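Local coordinates for protein (R)-S-adenosyl-L-methionine hydrolase (Thermus thermophilus, PDB 2CW5) that catalyses the hydrolysis of S-adenosyl-L-methionine into adenosine and L-methionine, working as a homotrimer, at residues Tyr5-Phe10 and Asp35-Leu40; Val64-Val69 and Thr87-Asp92; Asn186-Leu191 and Ala228-Val233; Arg205-Arg210 and Pro221-Gly226. All blocks are in the same frame, centred on the assembly; numbering follows the deposited sequence.

Two domains and two sheets supply the four contacts. Interactions 1 and 2 lie in the N-terminal domain, their centres about 11 Å apart, and meet where strands 4-8 and 64-68 run side by side: Tyr5 O and Leu66 N are 2.7 Å apart, probably hydrogen-bonded. Interactions 3 and 4, centres about 10 Å apart, share the antiparallel sheet of the C-terminal domain. Within this chain the nearest atoms of interactions 1 and 3 are about 11 Å apart. By similarity, Asp9 of interaction 1 binds adenosine, and Asn186 and Glu232 of interaction 3 bind S-adenosyl-L-methionine; as in the related fluorinase, a complete pocket is probably built between domains of adjoining subunits.

Interaction 1: Tyr5-Phe10 and Asp35-Leu40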
loop_
_atom_site.group_PDB
_atom_site.type_symbol
_atom_site.label_atom_id
_atom_site.label_comp_id
_atom_site.label_asym_id
_atom_site.label_seq_id
_atom_site.Cartn_x
_atom_site.Cartn_y
_atom_site.Cartn_z
ATOM N N TYR C 5 -14.305 2.494 -8.189
ATOM C CA TYR C 5 -13.501 1.395 -7.663
ATOM C C TYR C 5 -12.248 1.359 -8.525
ATOM O O TYR C 5 -12.326 1.333 -9.758
ATOM C CB TYR C 5 -14.293 0.092 -7.725
ATOM C CG TYR C 5 -15.352 0.044 -6.638
ATOM C CD1 TYR C 5 -15.056 -0.469 -5.372
ATOM C CD2 TYR C 5 -16.620 0.591 -6.846
ATOM C CE1 TYR C 5 -15.998 -0.433 -4.337
ATOM C CE2 TYR C 5 -17.572 0.633 -5.815
ATOM C CZ TYR C 5 -17.250 0.121 -4.565
ATOM O OH TYR C 5 -18.172 0.171 -3.543
ATOM N N PHE C 6 -11.100 1.344 -7.858
ATOM C CA PHE C 6 -9.801 1.423 -8.517
ATOM C C PHE C 6 -8.866 0.217 -8.350
ATOM O O PHE C 6 -8.567 -0.218 -7.231
ATOM C CB PHE C 6 -9.148 2.723 -8.001
ATOM C CG PHE C 6 -7.862 3.108 -8.675
ATOM C CD1 PHE C 6 -7.514 2.604 -9.925
ATOM C CD2 PHE C 6 -6.998 4.009 -8.045
ATOM C CE1 PHE C 6 -6.321 2.989 -10.538
ATOM C CE2 PHE C 6 -5.802 4.402 -8.647
ATOM C CZ PHE C 6 -5.461 3.890 -9.897
ATOM N N LEU C 7 -8.420 -0.326 -9.480
ATOM C CA LEU C 7 -7.489 -1.444 -9.478
ATOM C C LEU C 7 -6.320 -1.104 -10.394
ATOM O O LEU C 7 -6.501 -0.463 -11.427
ATOM C CB LEU C 7 -8.167 -2.730 -9.970
ATOM C CG LEU C 7 -7.272 -3.978 -10.040
ATOM C CD1 LEU C 7 -8.101 -5.234 -9.755
ATOM C CD2 LEU C 7 -6.600 -4.066 -11.414
ATOM N N SER C 8 -5.116 -1.511 -10.012
ATOM C CA SER C 8 -3.958 -1.247 -10.856
ATOM C C SER C 8 -2.811 -2.159 -10.475
ATOM O O SER C 8 -2.915 -2.940 -9.533
ATOM C CB SER C 8 -3.490 0.200 -10.693
ATOM O OG SER C 8 -2.717 0.342 -9.511
ATOM N N ASP C 9 -1.718 -2.060 -11.229
ATOM C CA ASP C 9 -0.515 -2.821 -10.928
ATOM C C ASP C 9 0.582 -1.791 -10.634
ATOM O O ASP C 9 1.767 -2.080 -10.785
ATOM C CB ASP C 9 -0.108 -3.699 -12.118
ATOM C CG ASP C 9 0.281 -2.886 -13.349
ATOM O OD1 ASP C 9 0.027 -1.665 -13.367
ATOM O OD2 ASP C 9 0.838 -3.475 -14.302
ATOM N N PHE C 10 0.173 -0.594 -10.215
ATOM C CA PHE C 10 1.115 0.492 -9.925
ATOM C C PHE C 10 2.070 0.213 -8.767
ATOM O O PHE C 10 3.130 0.821 -8.687
ATOM C CB PHE C 10 0.377 1.812 -9.648
ATOM C CG PHE C 10 -0.373 2.364 -10.834
ATOM C CD1 PHE C 10 -0.128 1.897 -12.122
ATOM C CD2 PHE C 10 -1.313 3.376 -10.658
ATOM C CE1 PHE C 10 -0.807 2.432 -13.222
ATOM C CE2 PHE C 10 -1.996 3.917 -11.750
ATOM C CZ PHE C 10 -1.741 3.445 -13.032
ATOM N N ASP C 35 -10.343 1.432 -3.250
ATOM C CA ASP C 35 -9.332 0.606 -3.888
ATOM C C ASP C 35 -9.748 -0.859 -3.889
ATOM O O ASP C 35 -10.369 -1.350 -2.939
ATOM C CB ASP C 35 -7.981 0.735 -3.180
ATOM C CG ASP C 35 -7.365 2.113 -3.338
ATOM O OD1 ASP C 35 -7.426 2.673 -4.451
ATOM O OD2 ASP C 35 -6.800 2.628 -2.350
ATOM N N LEU C 36 -9.427 -1.540 -4.981
ATOM C CA LEU C 36 -9.694 -2.963 -5.103
ATOM C C LEU C 36 -8.356 -3.637 -4.813
ATOM O O LEU C 36 -8.235 -4.434 -3.884
ATOM C CB LEU C 36 -10.165 -3.313 -6.518
ATOM C CG LEU C 36 -11.578 -2.854 -6.890
ATOM C CD1 LEU C 36 -11.876 -3.205 -8.348
ATOM C CD2 LEU C 36 -12.588 -3.533 -5.978
ATOM N N ALA C 37 -7.345 -3.288 -5.607
ATOM C CA ALA C 37 -6.003 -3.845 -5.449
ATOM C C ALA C 37 -4.998 -3.012 -6.246
ATOM O O ALA C 37 -5.326 -2.501 -7.318
ATOM C CB ALA C 37 -5.983 -5.300 -5.926
ATOM N N HIS C 38 -3.780 -2.876 -5.724
ATOM C CA HIS C 38 -2.739 -2.100 -6.392
ATOM C C HIS C 38 -1.370 -2.776 -6.359
ATOM O O HIS C 38 -0.462 -2.392 -7.098
ATOM C CB HIS C 38 -2.633 -0.697 -5.769
ATOM C CG HIS C 38 -3.832 0.166 -6.020
ATOM N ND1 HIS C 38 -4.246 0.509 -7.289
ATOM C CD2 HIS C 38 -4.743 0.696 -5.170
ATOM C CE1 HIS C 38 -5.363 1.210 -7.211
ATOM N NE2 HIS C 38 -5.687 1.337 -5.936
ATOM N N ALA C 39 -1.221 -3.777 -5.499
ATOM C CA ALA C 39 0.046 -4.491 -5.384
ATOM C C ALA C 39 0.047 -5.761 -6.234
ATOM O O ALA C 39 0.603 -6.777 -5.833
ATOM C CB ALA C 39 0.322 -4.838 -3.915
ATOM N N LEU C 40 -0.581 -5.696 -7.403
ATOM C CA LEU C 40 -0.647 -6.846 -8.305
ATOM C C LEU C 40 0.619 -6.937 -9.147
ATOM O O LEU C 40 1.249 -5.920 -9.445
ATOM C CB LEU C 40 -1.860 -6.723 -9.235
ATOM C CG LEU C 40 -3.240 -6.652 -8.573
ATOM C CD1 LEU C 40 -4.298 -6.412 -9.638
ATOM C CD2 LEU C 40 -3.524 -7.942 -7.812
HETATM O O HOH W 1 2.675 -3.865 -8.296
#
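Strands 4-8 and 34-37 run parallel, Phe6 beside Asp35, at the margin that the N-terminal sheet has within this chain, the first leading into the loop where Asp9, by similarity, binds adenosine. Leu36 N donates to Phe6 O (2.7 Å) and Ser8 N to Ala37 O (2.9 Å). His38 carries most of the side-chain contact. Its CG stands beside the backbone N (chi1 -68°), and the imidazole reaches back over the strand pair, where CE1 points into the middle of the Phe6 ring, 3.3 Å above its plane, in a T-shaped stack with the planes at 68°. Both ring nitrogens are engaged: NE2 donates to Asp35 OD1 at 2.6 Å, meeting it from above the carboxylate plane, while ND1 shares a 2.7 Å hydrogen bond with Ser8 OG. The same hydroxyl oxygen takes the N-H of Phe10 in an ST turn, so the ring's rotation and the loop's start are fixed together. A leucine in place of His38 would probably leave Ser8 OG and Asp35 OD1 without this common mate and the Phe6 face without its stack. Further on, Leu7 CD2 packs against Leu40 CD1 (3.7 Å), and a water bridges Asp9 O and Leu40 O. Asp35 OD2 is paired with Lys21 of helix 16-24, which also covers Phe6 and His38; helix 45-55 packs on Leu7 and Leu36, strand 64-68 adjoins strand 4-8, and Leu12 of a second subunit packs on His38.

Interaction 2: Val64-Val69 and Thr87-Asp92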
loop_
_atom_site.group_PDB
_atom_site.type_symbol
_atom_site.label_atom_id
_atom_site.label_comp_id
_atom_site.label_asym_id
_atom_site.label_seq_id
_atom_site.Cartn_x
_atom_site.Cartn_y
_atom_site.Cartn_z
ATOM N N VAL C 64 -18.266 2.842 -11.186
ATOM C CA VAL C 64 -17.256 3.007 -12.224
ATOM C C VAL C 64 -16.032 2.193 -11.822
ATOM O O VAL C 64 -15.394 2.485 -10.809
ATOM C CB VAL C 64 -16.834 4.489 -12.370
ATOM C CG1 VAL C 64 -15.657 4.611 -13.340
ATOM C CG2 VAL C 64 -18.011 5.320 -12.846
ATOM N N VAL C 65 -15.711 1.173 -12.608
ATOM C CA VAL C 65 -14.562 0.323 -12.327
ATOM C C VAL C 65 -13.375 0.784 -13.161
ATOM O O VAL C 65 -13.324 0.549 -14.372
ATOM C CB VAL C 65 -14.853 -1.158 -12.665
ATOM C CG1 VAL C 65 -13.653 -2.029 -12.280
ATOM C CG2 VAL C 65 -16.107 -1.622 -11.942
ATOM N N LEU C 66 -12.447 1.470 -12.501
ATOM C CA LEU C 66 -11.238 1.978 -13.128
ATOM C C LEU C 66 -10.139 0.951 -12.887
ATOM O O LEU C 66 -9.771 0.678 -11.744
ATOM C CB LEU C 66 -10.857 3.324 -12.500
ATOM C CG LEU C 66 -9.515 3.954 -12.885
ATOM C CD1 LEU C 66 -9.469 4.182 -14.385
ATOM C CD2 LEU C 66 -9.339 5.272 -12.142
ATOM N N ALA C 67 -9.626 0.366 -13.961
ATOM C CA ALA C 67 -8.582 -0.641 -13.827
ATOM C C ALA C 67 -7.462 -0.359 -14.808
ATOM O O ALA C 67 -7.673 -0.364 -16.019
ATOM C CB ALA C 67 -9.162 -2.032 -14.067
ATOM N N VAL C 68 -6.266 -0.108 -14.282
ATOM C CA VAL C 68 -5.121 0.200 -15.132
ATOM C C VAL C 68 -3.985 -0.800 -14.967
ATOM O O VAL C 68 -3.271 -0.783 -13.960
ATOM C CB VAL C 68 -4.582 1.614 -14.839
ATOM C CG1 VAL C 68 -3.431 1.941 -15.794
ATOM C CG2 VAL C 68 -5.700 2.639 -14.982
ATOM N N VAL C 69 -3.838 -1.673 -15.962
ATOM C CA VAL C 69 -2.793 -2.698 -15.992
ATOM C C VAL C 69 -2.431 -2.940 -17.459
ATOM O O VAL C 69 -3.304 -3.240 -18.267
ATOM C CB VAL C 69 -3.279 -4.050 -15.402
ATOM C CG1 VAL C 69 -2.149 -5.077 -15.455
ATOM C CG2 VAL C 69 -3.764 -3.867 -13.965
ATOM N N THR C 87 -19.807 0.184 -15.002
ATOM C CA THR C 87 -19.069 0.906 -16.026
ATOM C C THR C 87 -17.594 0.575 -15.877
ATOM O O THR C 87 -17.078 0.489 -14.762
ATOM C CB THR C 87 -19.310 2.415 -15.890
ATOM O OG1 THR C 87 -20.699 2.680 -16.135
ATOM C CG2 THR C 87 -18.453 3.205 -16.888
ATOM N N TYR C 88 -16.918 0.381 -17.002
ATOM C CA TYR C 88 -15.510 0.011 -16.977
ATOM C C TYR C 88 -14.648 1.031 -17.696
ATOM O O TYR C 88 -15.019 1.528 -18.757
ATOM C CB TYR C 88 -15.339 -1.363 -17.630
ATOM C CG TYR C 88 -16.274 -2.408 -17.062
ATOM C CD1 TYR C 88 -15.962 -3.085 -15.887
ATOM C CD2 TYR C 88 -17.504 -2.673 -17.669
ATOM C CE1 TYR C 88 -16.852 -3.999 -15.322
ATOM C CE2 TYR C 88 -18.403 -3.579 -17.115
ATOM C CZ TYR C 88 -18.072 -4.238 -15.938
ATOM O OH TYR C 88 -18.973 -5.108 -15.358
ATOM N N VAL C 89 -13.502 1.342 -17.104
ATOM C CA VAL C 89 -12.569 2.298 -17.688
ATOM C C VAL C 89 -11.170 1.716 -17.574
ATOM O O VAL C 89 -10.680 1.457 -16.477
ATOM C CB VAL C 89 -12.617 3.650 -16.954
ATOM C CG1 VAL C 89 -11.574 4.608 -17.540
ATOM C CG2 VAL C 89 -14.008 4.242 -17.058
ATOM N N GLY C 90 -10.533 1.495 -18.717
ATOM C CA GLY C 90 -9.200 0.936 -18.701
ATOM C C GLY C 90 -8.746 0.564 -20.097
ATOM O O GLY C 90 -9.431 0.866 -21.073
ATOM N N PRO C 91 -7.580 -0.084 -20.219
ATOM C CA PRO C 91 -7.014 -0.507 -21.504
ATOM C C PRO C 91 -7.805 -1.626 -22.170
ATOM O O PRO C 91 -8.319 -2.526 -21.506
ATOM C CB PRO C 91 -5.604 -0.944 -21.128
ATOM C CG PRO C 91 -5.806 -1.502 -19.742
ATOM C CD PRO C 91 -6.680 -0.441 -19.111
ATOM N N ASP C 92 -7.908 -1.547 -23.491
ATOM C CA ASP C 92 -8.623 -2.545 -24.273
ATOM C C ASP C 92 -7.639 -3.670 -24.576
ATOM O O ASP C 92 -7.202 -3.852 -25.716
ATOM C CB ASP C 92 -9.142 -1.908 -25.568
ATOM C CG ASP C 92 -10.052 -2.830 -26.361
ATOM O OD1 ASP C 92 -10.652 -3.753 -25.769
ATOM O OD2 ASP C 92 -10.183 -2.615 -27.585
#
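The ring of Tyr88 lies alongside Val65, the two side chains pointing the same way, and meets it obliquely, with CD1 at 3.9 Å from Val65 CB. Two further rings meet this phenol: Trp100 pairs with it edge-to-face, Phe96 approaches with the planes at about 55°, and Tyr88 OH is hydrogen-bonded to Asp103. The puckered ring of Pro91 touches backbone oxygens instead, CD lying 3.2 Å from Ala67 O and CG 3.4 Å from Val69 O. Between these two rings the backbones form a short parallel pairing in which Val65 is held through both its N and its O: the N donates to Thr87 O at 2.6 Å, almost straight at 172°, and the O accepts from Val89 N at 2.9 Å. Ala67 N then donates to Val89 O, also at 2.9 Å. This is the parallel core of an alpha/beta sheet with helices on its two faces: Val65 and Ala67 pack on helix 45-55, whereas Leu66, Thr87 and Val89 pack on helix 133-147. On the latter face Leu66 CG is anti to its own N (chi1 172°), which carries CD1 back to 3.8 Å from Val89 CG1, and Val64 CG1 touches Val89 CG2. At Gly90 the chain turns a corner; its CA makes a CH...O contact with Ala67 O, and a CB there would collide with that oxygen. Val69 N is buried without a partner in the model. The side chains of Val69 and Pro91 come within about 4 Å of those of Asp9 and Asp70 respectively, both adenosine-binding by similarity.

Interaction 3: Asn186-Leu191 and Ala228-Val233; sequences NAITTL and AGLLEV
Asn186 opens the contact through its CA, which makes a CH...O approach to Val233 O, while its ND2 is hydrogen-bonded to Asp182; by similarity this asparagine binds S-adenosyl-L-methionine and adenosine. Ala187 and Val233 form an antiparallel hydrogen-bonded pair, Ala187 N to Val233 O at 2.9 Å and Val233 N to Ala187 O at 3.0 Å. Ile188 faces Glu232 in a non-hydrogen-bonded pair. The two side chains lie side by side, and Ile188 CD1 rests against Glu232 CD at 3.3 Å, nearly equidistant from the two carboxylate oxygens, whereas CG2 touches Leu230 CD1, the two side chains crossing at about a right angle. These strands belong to the antiparallel sheet of the C-terminal domain; Tyr50 of helix 45-55 packs on Ile188, Leu230 and Glu232, the last of which binds substrate by similarity. Thr189 grips Leu231 O twice: its N comes nearly along the C=O axis at 3.0 Å, and OG1, placed between N and carbonyl carbon (chi1 77°), donates at 2.8 Å from above the carbonyl plane. OG1 also accepts from Leu191 N, an ST turn. A valine here would lack the hydroxyl and would probably leave Leu191 N without its acceptor and Leu231 O with one donor fewer. Thr190 points away, its OG1 hydrogen-bonded to Glu177 N. Leu191 O then takes Leu231 N at 2.8 Å, and the two leucines lie alongside each other, CB to CB at 3.9 Å.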
loop_
_atom_site.group_PDB
_atom_site.type_symbol
_atom_site.label_atom_id
_atom_site.label_comp_id
_atom_site.label_asym_id
_atom_site.label_seq_id
_atom_site.Cartn_x
_atom_site.Cartn_y
_atom_site.Cartn_z
ATOM N N ASN C 186 -1.570 -19.930 -4.144
ATOM C CA ASN C 186 -2.666 -20.847 -4.438
ATOM C C ASN C 186 -2.941 -20.711 -5.930
ATOM O O ASN C 186 -2.894 -19.612 -6.474
ATOM C CB ASN C 186 -3.948 -20.464 -3.678
ATOM C CG ASN C 186 -3.813 -20.597 -2.175
ATOM O OD1 ASN C 186 -3.264 -21.577 -1.676
ATOM N ND2 ASN C 186 -4.333 -19.616 -1.443
ATOM N N ALA C 187 -3.235 -21.820 -6.587
ATOM C CA ALA C 187 -3.519 -21.780 -8.014
ATOM C C ALA C 187 -5.023 -21.704 -8.262
ATOM O O ALA C 187 -5.792 -22.504 -7.728
ATOM C CB ALA C 187 -2.939 -23.007 -8.688
ATOM N N ILE C 188 -5.435 -20.724 -9.059
ATOM C CA ILE C 188 -6.840 -20.555 -9.411
ATOM C C ILE C 188 -7.003 -21.204 -10.782
ATOM O O ILE C 188 -6.242 -20.897 -11.702
ATOM C CB ILE C 188 -7.219 -19.059 -9.540
ATOM C CG1 ILE C 188 -6.791 -18.292 -8.285
ATOM C CG2 ILE C 188 -8.714 -18.929 -9.793
ATOM C CD1 ILE C 188 -7.458 -18.755 -6.997
ATOM N N THR C 189 -7.980 -22.096 -10.927
ATOM C CA THR C 189 -8.196 -22.759 -12.205
ATOM C C THR C 189 -9.473 -22.250 -12.853
ATOM O O THR C 189 -10.218 -21.474 -12.251
ATOM C CB THR C 189 -8.305 -24.293 -12.055
ATOM O OG1 THR C 189 -9.598 -24.636 -11.543
ATOM C CG2 THR C 189 -7.221 -24.816 -11.101
ATOM N N THR C 190 -9.713 -22.689 -14.083
ATOM C CA THR C 190 -10.896 -22.287 -14.835
ATOM C C THR C 190 -12.052 -23.267 -14.625
ATOM O O THR C 190 -13.116 -23.120 -15.228
ATOM C CB THR C 190 -10.582 -22.211 -16.348
ATOM O OG1 THR C 190 -10.041 -23.467 -16.786
ATOM C CG2 THR C 190 -9.580 -21.103 -16.634
ATOM N N LEU C 191 -11.844 -24.269 -13.775
ATOM C CA LEU C 191 -12.881 -25.264 -13.505
ATOM C C LEU C 191 -13.973 -24.738 -12.575
ATOM O O LEU C 191 -13.682 -24.129 -11.548
ATOM C CB LEU C 191 -12.261 -26.527 -12.901
ATOM C CG LEU C 191 -11.400 -27.356 -13.851
ATOM C CD1 LEU C 191 -10.831 -28.552 -13.107
ATOM C CD2 LEU C 191 -12.246 -27.818 -15.036
ATOM N N ALA C 228 -14.720 -17.670 -5.268
ATOM C CA ALA C 228 -15.303 -17.078 -6.472
ATOM C C ALA C 228 -15.997 -18.126 -7.334
ATOM O O ALA C 228 -16.431 -17.836 -8.448
ATOM C CB ALA C 228 -14.223 -16.361 -7.282
ATOM N N GLY C 229 -16.097 -19.346 -6.814
ATOM C CA GLY C 229 -16.748 -20.416 -7.550
ATOM C C GLY C 229 -15.848 -21.197 -8.492
ATOM O O GLY C 229 -16.332 -22.004 -9.285
ATOM N N LEU C 230 -14.541 -20.962 -8.419
ATOM C CA LEU C 230 -13.596 -21.674 -9.277
ATOM C C LEU C 230 -12.765 -22.648 -8.451
ATOM O O LEU C 230 -12.447 -22.376 -7.288
ATOM C CB LEU C 230 -12.670 -20.683 -9.986
ATOM C CG LEU C 230 -13.344 -19.686 -10.933
ATOM C CD1 LEU C 230 -12.296 -18.752 -11.532
ATOM C CD2 LEU C 230 -14.080 -20.444 -12.028
ATOM N N LEU C 231 -12.416 -23.785 -9.044
ATOM C CA LEU C 231 -11.619 -24.778 -8.333
ATOM C C LEU C 231 -10.233 -24.202 -8.072
ATOM O O LEU C 231 -9.644 -23.555 -8.937
ATOM C CB LEU C 231 -11.510 -26.078 -9.147
ATOM C CG LEU C 231 -10.737 -27.240 -8.496
ATOM C CD1 LEU C 231 -11.177 -28.565 -9.097
ATOM C CD2 LEU C 231 -9.244 -27.043 -8.679
ATOM N N GLU C 232 -9.723 -24.429 -6.867
ATOM C CA GLU C 232 -8.410 -23.933 -6.491
ATOM C C GLU C 232 -7.544 -25.066 -5.955
ATOM O O GLU C 232 -8.060 -26.087 -5.502
ATOM C CB GLU C 232 -8.547 -22.838 -5.426
ATOM C CG GLU C 232 -9.080 -21.511 -5.959
ATOM C CD GLU C 232 -9.307 -20.475 -4.865
ATOM O OE1 GLU C 232 -8.500 -20.414 -3.912
ATOM O OE2 GLU C 232 -10.285 -19.706 -4.969
ATOM N N VAL C 233 -6.229 -24.877 -6.028
ATOM C CA VAL C 233 -5.259 -25.853 -5.536
ATOM C C VAL C 233 -4.319 -25.134 -4.577
ATOM O O VAL C 233 -3.617 -24.200 -4.969
ATOM C CB VAL C 233 -4.419 -26.457 -6.681
ATOM C CG1 VAL C 233 -3.292 -27.321 -6.107
ATOM C CG2 VAL C 233 -5.305 -27.297 -7.587
#

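Interaction 4: Arg205-Arg210 and Pro221-Gly226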
loop_
_atom_site.group_PDB
_atom_site.type_symbol
_atom_site.label_atom_id
_atom_site.label_comp_id
_atom_site.label_asym_id
_atom_site.label_seq_id
_atom_site.Cartn_x
_atom_site.Cartn_y
_atom_site.Cartn_z
ATOM N N ARG C 205 0.579 -34.270 -11.088
ATOM C CA ARG C 205 0.191 -34.727 -9.757
ATOM C C ARG C 205 -1.312 -34.959 -9.618
ATOM O O ARG C 205 -2.120 -34.352 -10.328
ATOM C CB ARG C 205 0.616 -33.704 -8.701
ATOM C CG ARG C 205 2.097 -33.377 -8.664
ATOM C CD ARG C 205 2.355 -32.298 -7.628
ATOM N NE ARG C 205 3.747 -31.861 -7.583
ATOM C CZ ARG C 205 4.761 -32.622 -7.189
ATOM N NH1 ARG C 205 4.544 -33.872 -6.803
ATOM N NH2 ARG C 205 5.991 -32.128 -7.171
ATOM N N ARG C 206 -1.673 -35.839 -8.688
ATOM C CA ARG C 206 -3.067 -36.151 -8.398
ATOM C C ARG C 206 -3.387 -35.500 -7.061
ATOM O O ARG C 206 -2.890 -35.928 -6.018
ATOM C CB ARG C 206 -3.274 -37.664 -8.301
ATOM C CG ARG C 206 -3.198 -38.399 -9.631
ATOM C CD ARG C 206 -2.970 -39.895 -9.423
ATOM N NE ARG C 206 -4.034 -40.536 -8.651
ATOM C CZ ARG C 206 -5.244 -40.819 -9.126
ATOM N NH1 ARG C 206 -5.555 -40.521 -10.381
ATOM N NH2 ARG C 206 -6.144 -41.405 -8.344
ATOM N N VAL C 207 -4.208 -34.458 -7.092
ATOM C CA VAL C 207 -4.576 -33.738 -5.879
ATOM C C VAL C 207 -6.017 -34.032 -5.475
ATOM O O VAL C 207 -6.934 -33.929 -6.288
ATOM C CB VAL C 207 -4.400 -32.217 -6.082
ATOM C CG1 VAL C 207 -4.807 -31.463 -4.826
ATOM C CG2 VAL C 207 -2.947 -31.911 -6.447
ATOM N N PRO C 208 -6.234 -34.416 -4.207
ATOM C CA PRO C 208 -7.585 -34.717 -3.730
ATOM C C PRO C 208 -8.424 -33.461 -3.516
ATOM O O PRO C 208 -7.922 -32.432 -3.066
ATOM C CB PRO C 208 -7.327 -35.465 -2.427
ATOM C CG PRO C 208 -6.099 -34.786 -1.911
ATOM C CD PRO C 208 -5.237 -34.694 -3.156
ATOM N N VAL C 209 -9.704 -33.558 -3.849
ATOM C CA VAL C 209 -10.626 -32.449 -3.677
ATOM C C VAL C 209 -11.301 -32.626 -2.322
ATOM O O VAL C 209 -11.738 -33.724 -1.986
ATOM C CB VAL C 209 -11.697 -32.442 -4.780
ATOM C CG1 VAL C 209 -12.660 -31.290 -4.564
ATOM C CG2 VAL C 209 -11.034 -32.339 -6.143
ATOM N N ARG C 210 -11.378 -31.550 -1.549
ATOM C CA ARG C 210 -11.993 -31.606 -0.229
ATOM C C ARG C 210 -12.804 -30.352 0.077
ATOM O O ARG C 210 -12.748 -29.369 -0.661
ATOM C CB ARG C 210 -10.912 -31.791 0.841
ATOM C CG ARG C 210 -10.246 -33.162 0.834
ATOM C CD ARG C 210 -11.222 -34.248 1.274
ATOM N NE ARG C 210 -10.599 -35.569 1.354
ATOM C CZ ARG C 210 -10.206 -36.282 0.302
ATOM N NH1 ARG C 210 -10.368 -35.807 -0.924
ATOM N NH2 ARG C 210 -9.651 -37.473 0.480
ATOM N N PRO C 221 -0.820 -30.682 -0.644
ATOM C CA PRO C 221 -1.690 -29.987 -1.602
ATOM C C PRO C 221 -3.135 -30.479 -1.538
ATOM O O PRO C 221 -3.388 -31.662 -1.325
ATOM C CB PRO C 221 -1.048 -30.321 -2.935
ATOM C CG PRO C 221 -0.668 -31.759 -2.724
ATOM C CD PRO C 221 -0.050 -31.741 -1.328
ATOM N N VAL C 222 -4.081 -29.569 -1.742
ATOM C CA VAL C 222 -5.493 -29.926 -1.709
ATOM C C VAL C 222 -6.294 -29.038 -2.661
ATOM O O VAL C 222 -5.966 -27.865 -2.850
ATOM C CB VAL C 222 -6.053 -29.785 -0.273
ATOM C CG1 VAL C 222 -5.919 -28.344 0.196
ATOM C CG2 VAL C 222 -7.502 -30.245 -0.224
ATOM N N ALA C 223 -7.335 -29.608 -3.263
ATOM C CA ALA C 223 -8.191 -28.869 -4.188
ATOM C C ALA C 223 -9.560 -28.657 -3.544
ATOM O O ALA C 223 -10.040 -29.505 -2.788
ATOM C CB ALA C 223 -8.336 -29.636 -5.497
ATOM N N TYR C 224 -10.185 -27.525 -3.856
ATOM C CA TYR C 224 -11.488 -27.180 -3.294
ATOM C C TYR C 224 -12.122 -26.084 -4.138
ATOM O O TYR C 224 -11.433 -25.417 -4.912
ATOM C CB TYR C 224 -11.300 -26.665 -1.866
ATOM C CG TYR C 224 -10.361 -25.479 -1.803
ATOM C CD1 TYR C 224 -10.831 -24.178 -1.987
ATOM C CD2 TYR C 224 -8.986 -25.664 -1.655
ATOM C CE1 TYR C 224 -9.958 -23.097 -2.033
ATOM C CE2 TYR C 224 -8.103 -24.588 -1.701
ATOM C CZ TYR C 224 -8.595 -23.309 -1.893
ATOM O OH TYR C 224 -7.724 -22.245 -1.972
ATOM N N LEU C 225 -13.429 -25.887 -3.989
ATOM C CA LEU C 225 -14.093 -24.832 -4.741
ATOM C C LEU C 225 -13.819 -23.537 -3.987
ATOM O O LEU C 225 -14.133 -23.419 -2.803
ATOM C CB LEU C 225 -15.600 -25.079 -4.831
ATOM C CG LEU C 225 -16.328 -24.169 -5.827
ATOM C CD1 LEU C 225 -15.878 -24.503 -7.246
ATOM C CD2 LEU C 225 -17.830 -24.346 -5.694
ATOM N N GLY C 226 -13.221 -22.576 -4.679
ATOM C CA GLY C 226 -12.878 -21.309 -4.063
ATOM C C GLY C 226 -14.014 -20.326 -3.859
ATOM O O GLY C 226 -15.138 -20.536 -4.311
#
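Ala223 is held at both ends of its backbone by the other segment: its N donates to Pro208 O at 2.9 Å, and its O receives Arg210 N at 2.7 Å. The two bonds make a single bridge between Val209 and Ala223, and Val209 CA adds a CH...O contact to Ala223 O. Side chains close round it. Val207 CG1, turned to the side of its carbonyl carbon (chi1 179°), presses on Val222 CA at 3.5 Å, and Val209 CG2 meets Ala223 CB at 3.9 Å. The side chains of Val222 and Arg210 cross at about a right angle, Arg210 CB lying 3.9 Å from Val222 CG2; Tyr224 CB touches Arg210 O. The bend of the arginine at chi2 (-68°) folds its guanidinium back over the chain, where NH1 donates to Val209 O at 2.7 Å from above that carbonyl's plane. One layer out, Phe213 meets the Tyr224 ring edge-to-face, and Tyr224 OH makes a weak hydrogen bond to Glu232. Strands 205-208 and 221-225, inclined here at 56°, are the outermost strands of the C-terminal sheet within the chain, so their meeting is consistent with closure of a beta barrel; strand 199-202 adjoins the former, and strand 231-235 the latter.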